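Toll-like receptor 13 (Mus musculus, PDB 4Z0C) recognises bacterial 23S rRNA through the leucine-rich-repeat ectodomain that forms this chain, and signals via MYD88 and TRAF6 to activate NF-kappa-B. Local coordinates at residues L383-T389 and N406-I412; L447-L453 and L471-L477; L463-F468 and H490-L495. All blocks are in the same frame, centred on the assembly; numbering follows the deposited sequence.

Contact 1. Residues L383-T389 and N406-I412; sequences LSRNPIT and NLAACWI
Leu383 N donates an almost straight bond (169° at the hydrogen) to Asn406 O at 2.7 Å, and Arg385 N reaches Ala408 O at 3.1 Å, so the loops after two successive repeat strands stay paired where 407-410 makes a type II turn. Weaker support comes from Ser384 OG to Ala408 O and from Trp411 N to Ile388 O. Inside the coil, Leu383 and Leu407 run alongside each other, CD1 of the first 3.8 Å from CD2 of the second; Ile388 and Ile412 pair likewise through CG2 and CG1. Branched aliphatic residues suit this buried ridge. Asn386 occupies the asparagine position of the leucine-rich repeat, where equivalent side chains form a ladder: its ND2 donates to Leu383 O at 2.7 Å and also to Leu359 O. Cys410 takes the equivalent place one coil on; SG, anti to its carbonyl carbon (chi1 -68°), is directed at Leu383 O, 3.2 Å away. Near the surface, Pro387 lays CB over the six-membered ring of Trp411, 3.7 Å from its centroid and 10° off the normal, a CH-pi contact suited to a rigid, apolar pyrrolidine. Ala409 CB is small enough to lie over one face of the Arg385 guanidinium. Val413 of the second subunit packs on Thr389 and Trp411, while the two loops follow strands 380-382 and 404-406, with strand 428-430 beyond, touching Asn406 and Ala408.

Contact 2. Residues L447-L453 and L471-L477; sequences LKKLQSL and LTNLRSL
Leu450 and Leu474 adopt nearly the same rotamer, each with CG anti to the backbone N (chi1 -162° and -160°), which sends both isobutyl groups inward, side by side, with Leu450 CG 3.7 Å from Leu474 CD1. Leu453 and Leu477 repeat this three residues on, Leu453 CD2 lying 3.8 Å from Leu477 CD1. The leucines at equivalent positions of neighbouring coils thus stack in ladders, the hallmark of the leucine-rich-repeat solenoid. Leu471 crosses Leu453 at about a right angle, and its CD2 lies against Leu447 and Leu450. Leucine suits these sites because its two methyl branches can fill a buried, apolar interior from several directions.

Most polar contacts are between backbone groups. Gln451 O is gripped by two consecutive amides, Arg475 N at 2.7 Å and Ser476 N at 2.9 Å, just where the parallel strands 452-454 and 476-478 begin. Leu453 N then bonds to Ser476 O at 3.0 Å, while Ser452 and Ser476, small and polar, lie on the sheet face away from the leucines. At the preceding turns Asn473 takes over: its ND2 donates to Lys448 O at 3.0 Å, straight (164°) and in the plane of both the amide and the carbonyl, which helps fix the rotation of the amide group. A water accepts from Asn473 N at 3.1 Å and lies 2.9 Å from Leu450 O; it can donate to that oxygen or to Leu447 O, although acceptors around it outnumber its protons.

Outside, the aliphatic parts of Gln451 and Arg475 pass over each other through their CG atoms. The leucines pack the interior, while strand pairing, one asparagine and one water give main-chain groups of the two segments polar partners across the interface.

Contact 3. Residues L463-F468 and H490-L495; sequences LEPNSF and HLFSGL
Asn466 N donates to His490 O, 3.2 Å away and nearly straight (170°), where a type II turn from Glu464 to Ser467 meets two overlapping type I turns, 490-493 and 492-495. This is the side of the leucine-rich-repeat solenoid away from the long row of parallel strands, where each coil turns back toward its next strand. The bond arrives from above the plane of the His490 carbonyl. Asn466 has a positive phi (61°), which asparagine tolerates better than most residues and which the third position of a type II turn requires; Pro465, with its restricted phi, fits the second. Ser467 OG fastens the same turn by donating to Glu464 O at 2.7 Å, while the Glu464 carboxylate is held by Asn440 and His441 of the preceding coil.

Leu491 and Phe468 carry the apolar packing. Leu491 CG stands anti to the backbone N (chi1 174°), which carries the branch end back toward 463-468 even though the side chain sets out in the other direction. CD1 reaches Leu463 CB at 3.6 Å and Phe468 CE2 at 3.9 Å, filling the angle between them, and CG of the same leucine lies over the centre of the Phe492 ring. Phe468 and Phe492 are equivalent residues of successive repeats, consistent with the phenylalanine spine known from Toll-like receptor ectodomains; their rings approach obliquely, CE2 of Phe468 being 4.4 Å from CE1 of Phe492. A flat, broad ring suits this place because it can bridge the interior from turn to strand, and Phe468 also touches Leu439. Farther along, Leu495 CD1 packs against Phe468 CB at 4.0 Å. The Phe468 ring turns its edge toward the backbone, CD2 lying 3.5 Å from Leu491 O, which sits in the plane of the ring.

How the contacts relate
Followed from the N terminus, the chain makes one solenoid coil between 383-389 and 406-412, and contact 1 closes it before the others open. Contact 2 opens at 447-453; contact 3 opens at 463-468 before 471-477 closes contact 2, and it closes in turn at 490-495. Contacts 2 and 3 therefore cross, tying the same two repeats together, one where the strands begin and the other on the return part of the coil, after strands 452-454 and 476-478. They meet in the core, where Phe468 touches Leu453 and Leu477, and Leu495 packs on Leu471 and Leu477. Contact 1 lies apart, its centre about 21 Å from that of contact 2, joining earlier repeats beside the second subunit.

Contact 1. Residues L383-T389 and N406-I412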
loop_
_atom_site.group_PDB
_atom_site.type_symbol
_atom_site.label_atom_id
_atom_site.label_comp_id
_atom_site.label_asym_id
_atom_site.label_seq_id
_atom_site.Cartn_x
_atom_site.Cartn_y
_atom_site.Cartn_z
ATOM N N LEU A 383 -24.523 -8.295 5.097
ATOM C CA LEU A 383 -24.368 -7.500 6.314
ATOM C C LEU A 383 -23.289 -6.437 6.129
ATOM O O LEU A 383 -22.851 -5.842 7.117
ATOM C CB LEU A 383 -23.984 -8.402 7.501
ATOM C CG LEU A 383 -24.943 -9.570 7.774
ATOM C CD1 LEU A 383 -24.460 -10.520 8.848
ATOM C CD2 LEU A 383 -26.256 -9.016 8.158
ATOM N N SER A 384 -22.843 -6.233 4.880
ATOM C CA SER A 384 -21.756 -5.297 4.569
ATOM C C SER A 384 -21.922 -3.948 5.214
ATOM O O SER A 384 -23.034 -3.451 5.307
ATOM C CB SER A 384 -21.600 -5.066 3.063
ATOM O OG SER A 384 -21.003 -6.188 2.488
ATOM N N ARG A 385 -20.802 -3.358 5.624
ATOM C CA ARG A 385 -20.792 -2.012 6.187
ATOM C C ARG A 385 -21.619 -1.910 7.449
ATOM O O ARG A 385 -22.257 -0.890 7.696
ATOM C CB ARG A 385 -21.262 -0.963 5.174
ATOM C CG ARG A 385 -20.456 -0.965 3.918
ATOM C CD ARG A 385 -20.376 0.407 3.264
ATOM N NE ARG A 385 -19.451 0.329 2.132
ATOM C CZ ARG A 385 -18.156 0.632 2.190
ATOM N NH1 ARG A 385 -17.619 1.062 3.326
ATOM N NH2 ARG A 385 -17.400 0.512 1.110
ATOM N N ASN A 386 -21.600 -2.966 8.246
ATOM C CA ASN A 386 -22.042 -2.860 9.626
ATOM C C ASN A 386 -20.829 -2.832 10.549
ATOM O O ASN A 386 -19.826 -3.481 10.274
ATOM C CB ASN A 386 -23.022 -3.982 9.995
ATOM C CG ASN A 386 -24.434 -3.743 9.430
ATOM O OD1 ASN A 386 -25.175 -2.908 9.937
ATOM N ND2 ASN A 386 -24.797 -4.478 8.379
ATOM N N PRO A 387 -20.906 -2.043 11.634
ATOM C CA PRO A 387 -19.800 -1.956 12.595
ATOM C C PRO A 387 -19.726 -3.206 13.468
ATOM O O PRO A 387 -19.782 -3.104 14.685
ATOM C CB PRO A 387 -20.171 -0.738 13.442
ATOM C CG PRO A 387 -21.689 -0.691 13.380
ATOM C CD PRO A 387 -22.031 -1.156 11.988
ATOM N N ILE A 388 -19.596 -4.363 12.832
ATOM C CA ILE A 388 -19.502 -5.660 13.485
ATOM C C ILE A 388 -18.027 -6.029 13.658
ATOM O O ILE A 388 -17.278 -6.095 12.675
ATOM C CB ILE A 388 -20.125 -6.732 12.561
ATOM C CG1 ILE A 388 -21.638 -6.515 12.416
ATOM C CG2 ILE A 388 -19.842 -8.132 13.071
ATOM C CD1 ILE A 388 -22.256 -7.261 11.200
ATOM N N THR A 389 -17.592 -6.267 14.889
ATOM C CA THR A 389 -16.205 -6.675 15.101
ATOM C C THR A 389 -16.098 -8.186 15.235
ATOM O O THR A 389 -15.027 -8.756 15.028
ATOM C CB THR A 389 -15.585 -6.022 16.340
ATOM O OG1 THR A 389 -16.284 -6.455 17.516
ATOM C CG2 THR A 389 -15.633 -4.504 16.224
ATOM N N ASN A 406 -22.387 -11.924 2.318
ATOM C CA ASN A 406 -21.567 -10.730 2.112
ATOM C C ASN A 406 -21.360 -9.962 3.421
ATOM O O ASN A 406 -22.307 -9.376 3.980
ATOM C CB ASN A 406 -22.197 -9.817 1.057
ATOM C CG ASN A 406 -21.302 -8.636 0.691
ATOM O OD1 ASN A 406 -20.134 -8.575 1.082
ATOM N ND2 ASN A 406 -21.858 -7.683 -0.049
ATOM N N LEU A 407 -20.109 -9.972 3.880
ATOM C CA LEU A 407 -19.672 -9.325 5.109
ATOM C C LEU A 407 -18.584 -8.291 4.821
ATOM O O LEU A 407 -17.821 -7.942 5.697
ATOM C CB LEU A 407 -19.113 -10.383 6.059
ATOM C CG LEU A 407 -20.144 -11.299 6.708
ATOM C CD1 LEU A 407 -19.459 -12.497 7.305
ATOM C CD2 LEU A 407 -20.832 -10.521 7.814
ATOM N N ALA A 408 -18.526 -7.800 3.592
ATOM C CA ALA A 408 -17.497 -6.850 3.196
ATOM C C ALA A 408 -17.593 -5.520 3.928
ATOM O O ALA A 408 -18.676 -5.036 4.197
ATOM C CB ALA A 408 -17.549 -6.616 1.695
ATOM N N ALA A 409 -16.440 -4.953 4.260
ATOM C CA ALA A 409 -16.333 -3.629 4.871
ATOM C C ALA A 409 -17.036 -3.515 6.216
ATOM O O ALA A 409 -17.371 -2.415 6.665
ATOM C CB ALA A 409 -16.786 -2.539 3.918
ATOM N N CYS A 410 -17.249 -4.649 6.869
ATOM C CA CYS A 410 -17.559 -4.611 8.284
ATOM C C CYS A 410 -16.246 -4.345 9.051
ATOM O O CYS A 410 -15.240 -3.964 8.447
ATOM C CB CYS A 410 -18.173 -5.925 8.727
ATOM S SG CYS A 410 -19.797 -6.199 8.036
ATOM N N TRP A 411 -16.250 -4.525 10.370
ATOM C CA TRP A 411 -15.050 -4.246 11.166
ATOM C C TRP A 411 -14.464 -5.517 11.759
ATOM O O TRP A 411 -13.820 -5.494 12.806
ATOM C CB TRP A 411 -15.361 -3.250 12.288
ATOM C CG TRP A 411 -15.775 -1.894 11.827
ATOM C CD1 TRP A 411 -15.809 -1.429 10.538
ATOM C CD2 TRP A 411 -16.227 -0.817 12.654
ATOM N NE1 TRP A 411 -16.247 -0.123 10.518
ATOM C CE2 TRP A 411 -16.517 0.273 11.803
ATOM C CE3 TRP A 411 -16.437 -0.675 14.027
ATOM C CZ2 TRP A 411 -16.975 1.496 12.287
ATOM C CZ3 TRP A 411 -16.899 0.546 14.511
ATOM C CH2 TRP A 411 -17.154 1.616 13.644
ATOM N N ILE A 412 -14.696 -6.634 11.091
ATOM C CA ILE A 412 -14.402 -7.926 11.692
ATOM C C ILE A 412 -12.926 -8.120 12.046
ATOM O O ILE A 412 -11.992 -7.942 11.235
ATOM C CB ILE A 412 -14.936 -9.071 10.836
ATOM C CG1 ILE A 412 -16.476 -9.013 10.832
ATOM C CG2 ILE A 412 -14.384 -10.417 11.334
ATOM C CD1 ILE A 412 -17.120 -9.737 9.666
#

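Contact 2. Residues L447-L453 and L471-L477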
loop_
_atom_site.group_PDB
_atom_site.type_symbol
_atom_site.label_atom_id
_atom_site.label_comp_id
_atom_site.label_asym_id
_atom_site.label_seq_id
_atom_site.Cartn_x
_atom_site.Cartn_y
_atom_site.Cartn_z
ATOM N N LEU A 447 -17.189 -25.314 5.176
ATOM C CA LEU A 447 -17.664 -24.794 3.897
ATOM C C LEU A 447 -17.293 -25.669 2.701
ATOM O O LEU A 447 -16.586 -25.230 1.781
ATOM C CB LEU A 447 -17.166 -23.362 3.714
ATOM C CG LEU A 447 -17.503 -22.483 4.923
ATOM C CD1 LEU A 447 -17.052 -21.042 4.719
ATOM C CD2 LEU A 447 -19.000 -22.545 5.207
ATOM N N LYS A 448 -17.821 -26.892 2.710
ATOM C CA LYS A 448 -17.478 -27.938 1.741
ATOM C C LYS A 448 -17.765 -27.571 0.297
ATOM O O LYS A 448 -17.156 -28.121 -0.616
ATOM C CB LYS A 448 -18.235 -29.237 2.059
ATOM C CG LYS A 448 -17.604 -30.147 3.118
ATOM C CD LYS A 448 -16.379 -29.525 3.767
ATOM C CE LYS A 448 -15.629 -30.524 4.629
ATOM N NZ LYS A 448 -16.525 -31.287 5.522
ATOM N N LYS A 449 -18.696 -26.650 0.091
ATOM C CA LYS A 449 -19.130 -26.297 -1.251
ATOM C C LYS A 449 -18.656 -24.915 -1.700
ATOM O O LYS A 449 -19.056 -24.427 -2.757
ATOM C CB LYS A 449 -20.651 -26.406 -1.345
ATOM C CG LYS A 449 -21.137 -27.850 -1.301
ATOM C CD LYS A 449 -22.645 -27.949 -1.272
ATOM C CE LYS A 449 -23.230 -27.762 -2.652
ATOM N NZ LYS A 449 -24.686 -28.051 -2.682
ATOM N N LEU A 450 -17.820 -24.279 -0.887
ATOM C CA LEU A 450 -17.351 -22.928 -1.193
ATOM C C LEU A 450 -16.609 -22.896 -2.532
ATOM O O LEU A 450 -15.758 -23.736 -2.807
ATOM C CB LEU A 450 -16.465 -22.370 -0.069
ATOM C CG LEU A 450 -16.340 -20.847 -0.153
ATOM C CD1 LEU A 450 -17.699 -20.223 0.139
ATOM C CD2 LEU A 450 -15.291 -20.346 0.816
ATOM N N GLN A 451 -16.947 -21.907 -3.351
ATOM C CA GLN A 451 -16.441 -21.794 -4.711
ATOM C C GLN A 451 -15.486 -20.613 -4.797
ATOM O O GLN A 451 -14.432 -20.674 -5.433
ATOM C CB GLN A 451 -17.634 -21.589 -5.670
ATOM C CG GLN A 451 -17.601 -22.470 -6.904
ATOM C CD GLN A 451 -18.735 -23.478 -6.965
ATOM O OE1 GLN A 451 -19.911 -23.116 -6.933
ATOM N NE2 GLN A 451 -18.380 -24.758 -7.032
ATOM N N SER A 452 -15.863 -19.546 -4.108
ATOM C CA SER A 452 -15.179 -18.270 -4.167
ATOM C C SER A 452 -15.007 -17.719 -2.748
ATOM O O SER A 452 -15.959 -17.663 -1.969
ATOM C CB SER A 452 -16.002 -17.303 -5.025
ATOM O OG SER A 452 -15.447 -15.998 -5.032
ATOM N N LEU A 453 -13.783 -17.354 -2.398
ATOM C CA LEU A 453 -13.485 -16.753 -1.101
ATOM C C LEU A 453 -12.701 -15.462 -1.277
ATOM O O LEU A 453 -11.612 -15.453 -1.872
ATOM C CB LEU A 453 -12.688 -17.729 -0.214
ATOM C CG LEU A 453 -12.096 -17.183 1.106
ATOM C CD1 LEU A 453 -13.175 -16.557 1.984
ATOM C CD2 LEU A 453 -11.361 -18.272 1.913
ATOM N N LEU A 471 -11.702 -26.824 2.045
ATOM C CA LEU A 471 -12.142 -26.048 0.895
ATOM C C LEU A 471 -11.816 -26.791 -0.398
ATOM O O LEU A 471 -11.198 -26.248 -1.310
ATOM C CB LEU A 471 -11.511 -24.662 0.905
ATOM C CG LEU A 471 -11.993 -23.790 2.063
ATOM C CD1 LEU A 471 -11.324 -22.422 2.068
ATOM C CD2 LEU A 471 -13.517 -23.645 2.033
ATOM N N THR A 472 -12.270 -28.037 -0.462
ATOM C CA THR A 472 -11.978 -28.945 -1.562
ATOM C C THR A 472 -12.471 -28.446 -2.921
ATOM O O THR A 472 -11.817 -28.661 -3.944
ATOM C CB THR A 472 -12.590 -30.331 -1.275
ATOM O OG1 THR A 472 -12.021 -30.861 -0.070
ATOM C CG2 THR A 472 -12.363 -31.295 -2.445
ATOM N N ASN A 473 -13.596 -27.741 -2.910
ATOM C CA ASN A 473 -14.195 -27.201 -4.124
ATOM C C ASN A 473 -13.891 -25.739 -4.411
ATOM O O ASN A 473 -14.545 -25.127 -5.260
ATOM C CB ASN A 473 -15.711 -27.423 -4.134
ATOM C CG ASN A 473 -16.077 -28.882 -4.285
ATOM O OD1 ASN A 473 -15.752 -29.516 -5.293
ATOM N ND2 ASN A 473 -16.752 -29.426 -3.286
ATOM N N LEU A 474 -12.952 -25.152 -3.677
ATOM C CA LEU A 474 -12.672 -23.740 -3.891
ATOM C C LEU A 474 -12.068 -23.544 -5.276
ATOM O O LEU A 474 -11.123 -24.249 -5.669
ATOM C CB LEU A 474 -11.771 -23.152 -2.809
ATOM C CG LEU A 474 -11.895 -21.626 -2.758
ATOM C CD1 LEU A 474 -13.260 -21.220 -2.201
ATOM C CD2 LEU A 474 -10.773 -21.016 -1.945
ATOM N N ARG A 475 -12.625 -22.586 -6.010
ATOM C CA ARG A 475 -12.194 -22.325 -7.370
ATOM C C ARG A 475 -11.425 -21.015 -7.422
ATOM O O ARG A 475 -10.495 -20.843 -8.226
ATOM C CB ARG A 475 -13.406 -22.289 -8.305
ATOM C CG ARG A 475 -14.150 -23.615 -8.365
ATOM C CD ARG A 475 -13.243 -24.701 -8.944
ATOM N NE ARG A 475 -13.916 -25.990 -9.104
ATOM C CZ ARG A 475 -13.350 -27.069 -9.644
ATOM N NH1 ARG A 475 -12.095 -27.021 -10.077
ATOM N NH2 ARG A 475 -14.037 -28.198 -9.747
ATOM N N SER A 476 -11.808 -20.087 -6.559
ATOM C CA SER A 476 -11.200 -18.774 -6.587
ATOM C C SER A 476 -10.808 -18.285 -5.168
ATOM O O SER A 476 -11.575 -18.389 -4.217
ATOM C CB SER A 476 -12.156 -17.796 -7.265
ATOM O OG SER A 476 -11.561 -16.517 -7.384
ATOM N N LEU A 477 -9.587 -17.785 -5.019
ATOM C CA LEU A 477 -9.141 -17.292 -3.718
ATOM C C LEU A 477 -8.473 -15.938 -3.889
ATOM O O LEU A 477 -7.433 -15.827 -4.549
ATOM C CB LEU A 477 -8.189 -18.298 -3.052
ATOM C CG LEU A 477 -7.515 -17.966 -1.713
ATOM C CD1 LEU A 477 -8.484 -17.644 -0.542
ATOM C CD2 LEU A 477 -6.593 -19.118 -1.324
HETATM O O HOH W 1 -14.868 -25.724 -0.886
#

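Contact 3. Residues L463-F468 and H490-L495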
loop_
_atom_site.group_PDB
_atom_site.type_symbol
_atom_site.label_atom_id
_atom_site.label_comp_id
_atom_site.label_asym_id
_atom_site.label_seq_id
_atom_site.Cartn_x
_atom_site.Cartn_y
_atom_site.Cartn_z
ATOM N N LEU A 463 -0.778 -16.654 8.316
ATOM C CA LEU A 463 -1.703 -17.697 7.904
ATOM C C LEU A 463 -1.259 -19.030 8.488
ATOM O O LEU A 463 -0.273 -19.605 8.041
ATOM C CB LEU A 463 -1.786 -17.783 6.379
ATOM C CG LEU A 463 -2.200 -16.548 5.577
ATOM C CD1 LEU A 463 -2.300 -16.886 4.108
ATOM C CD2 LEU A 463 -3.515 -16.045 6.053
ATOM N N GLU A 464 -1.971 -19.502 9.505
ATOM C CA GLU A 464 -1.691 -20.802 10.101
ATOM C C GLU A 464 -1.735 -21.895 9.039
ATOM O O GLU A 464 -2.421 -21.765 8.027
ATOM C CB GLU A 464 -2.694 -21.113 11.221
ATOM C CG GLU A 464 -2.477 -20.312 12.504
ATOM C CD GLU A 464 -3.370 -20.770 13.685
ATOM O OE1 GLU A 464 -3.709 -19.926 14.546
ATOM O OE2 GLU A 464 -3.737 -21.967 13.759
ATOM N N PRO A 465 -0.969 -22.967 9.247
ATOM C CA PRO A 465 -1.051 -24.139 8.372
ATOM C C PRO A 465 -2.464 -24.679 8.421
ATOM O O PRO A 465 -3.087 -24.577 9.474
ATOM C CB PRO A 465 -0.100 -25.137 9.037
ATOM C CG PRO A 465 0.836 -24.292 9.846
ATOM C CD PRO A 465 0.041 -23.127 10.311
ATOM N N ASN A 466 -2.955 -25.232 7.316
ATOM C CA ASN A 466 -4.329 -25.738 7.237
ATOM C C ASN A 466 -5.419 -24.676 7.478
ATOM O O ASN A 466 -6.527 -25.003 7.911
ATOM C CB ASN A 466 -4.526 -26.936 8.181
ATOM C CG ASN A 466 -3.566 -28.075 7.890
ATOM O OD1 ASN A 466 -3.257 -28.364 6.733
ATOM N ND2 ASN A 466 -3.073 -28.719 8.945
ATOM N N SER A 467 -5.092 -23.411 7.213
ATOM C CA SER A 467 -6.082 -22.334 7.262
ATOM C C SER A 467 -7.235 -22.619 6.308
ATOM O O SER A 467 -8.380 -22.289 6.591
ATOM C CB SER A 467 -5.444 -21.004 6.865
ATOM O OG SER A 467 -4.798 -20.395 7.959
ATOM N N PHE A 468 -6.911 -23.249 5.182
ATOM C CA PHE A 468 -7.854 -23.486 4.106
ATOM C C PHE A 468 -8.233 -24.957 3.933
ATOM O O PHE A 468 -8.671 -25.357 2.853
ATOM C CB PHE A 468 -7.288 -22.955 2.782
ATOM C CG PHE A 468 -6.884 -21.510 2.826
ATOM C CD1 PHE A 468 -7.839 -20.511 2.870
ATOM C CD2 PHE A 468 -5.544 -21.155 2.832
ATOM C CE1 PHE A 468 -7.476 -19.188 2.900
ATOM C CE2 PHE A 468 -5.162 -19.829 2.876
ATOM C CZ PHE A 468 -6.126 -18.841 2.907
ATOM N N HIS A 490 2.253 -26.202 4.447
ATOM C CA HIS A 490 0.921 -26.738 4.209
ATOM C C HIS A 490 -0.115 -25.624 4.178
ATOM O O HIS A 490 -1.251 -25.804 4.625
ATOM C CB HIS A 490 0.533 -27.738 5.303
ATOM C CG HIS A 490 1.356 -28.987 5.304
ATOM N ND1 HIS A 490 1.896 -29.524 4.155
ATOM C CD2 HIS A 490 1.715 -29.816 6.314
ATOM C CE1 HIS A 490 2.565 -30.623 4.458
ATOM N NE2 HIS A 490 2.470 -30.822 5.761
ATOM N N LEU A 491 0.287 -24.468 3.666
ATOM C CA LEU A 491 -0.613 -23.330 3.596
ATOM C C LEU A 491 -1.779 -23.618 2.646
ATOM O O LEU A 491 -2.942 -23.440 2.994
ATOM C CB LEU A 491 0.155 -22.088 3.137
ATOM C CG LEU A 491 -0.677 -20.831 2.883
ATOM C CD1 LEU A 491 -1.539 -20.511 4.089
ATOM C CD2 LEU A 491 0.227 -19.653 2.512
ATOM N N PHE A 492 -1.440 -24.066 1.444
ATOM C CA PHE A 492 -2.398 -24.287 0.369
ATOM C C PHE A 492 -2.781 -25.754 0.221
ATOM O O PHE A 492 -3.033 -26.220 -0.889
ATOM C CB PHE A 492 -1.838 -23.743 -0.939
ATOM C CG PHE A 492 -1.595 -22.261 -0.915
ATOM C CD1 PHE A 492 -2.603 -21.383 -0.557
ATOM C CD2 PHE A 492 -0.345 -21.748 -1.218
ATOM C CE1 PHE A 492 -2.376 -20.008 -0.528
ATOM C CE2 PHE A 492 -0.100 -20.373 -1.172
ATOM C CZ PHE A 492 -1.109 -19.503 -0.853
ATOM N N SER A 493 -2.878 -26.458 1.347
ATOM C CA SER A 493 -3.082 -27.909 1.348
ATOM C C SER A 493 -4.357 -28.432 0.662
ATOM O O SER A 493 -4.278 -29.128 -0.354
ATOM C CB SER A 493 -3.058 -28.418 2.794
ATOM O OG SER A 493 -1.793 -28.967 3.121
ATOM N N GLY A 494 -5.524 -28.113 1.207
ATOM C CA GLY A 494 -6.777 -28.618 0.659
ATOM C C GLY A 494 -7.260 -28.040 -0.667
ATOM O O GLY A 494 -8.422 -28.236 -1.046
ATOM N N LEU A 495 -6.383 -27.342 -1.384
ATOM C CA LEU A 495 -6.838 -26.576 -2.532
ATOM C C LEU A 495 -6.501 -27.167 -3.901
ATOM O O LEU A 495 -6.097 -26.446 -4.804
ATOM C CB LEU A 495 -6.282 -25.153 -2.419
ATOM C CG LEU A 495 -6.688 -24.427 -1.136
ATOM C CD1 LEU A 495 -6.111 -23.020 -1.065
ATOM C CD2 LEU A 495 -8.191 -24.386 -1.022
#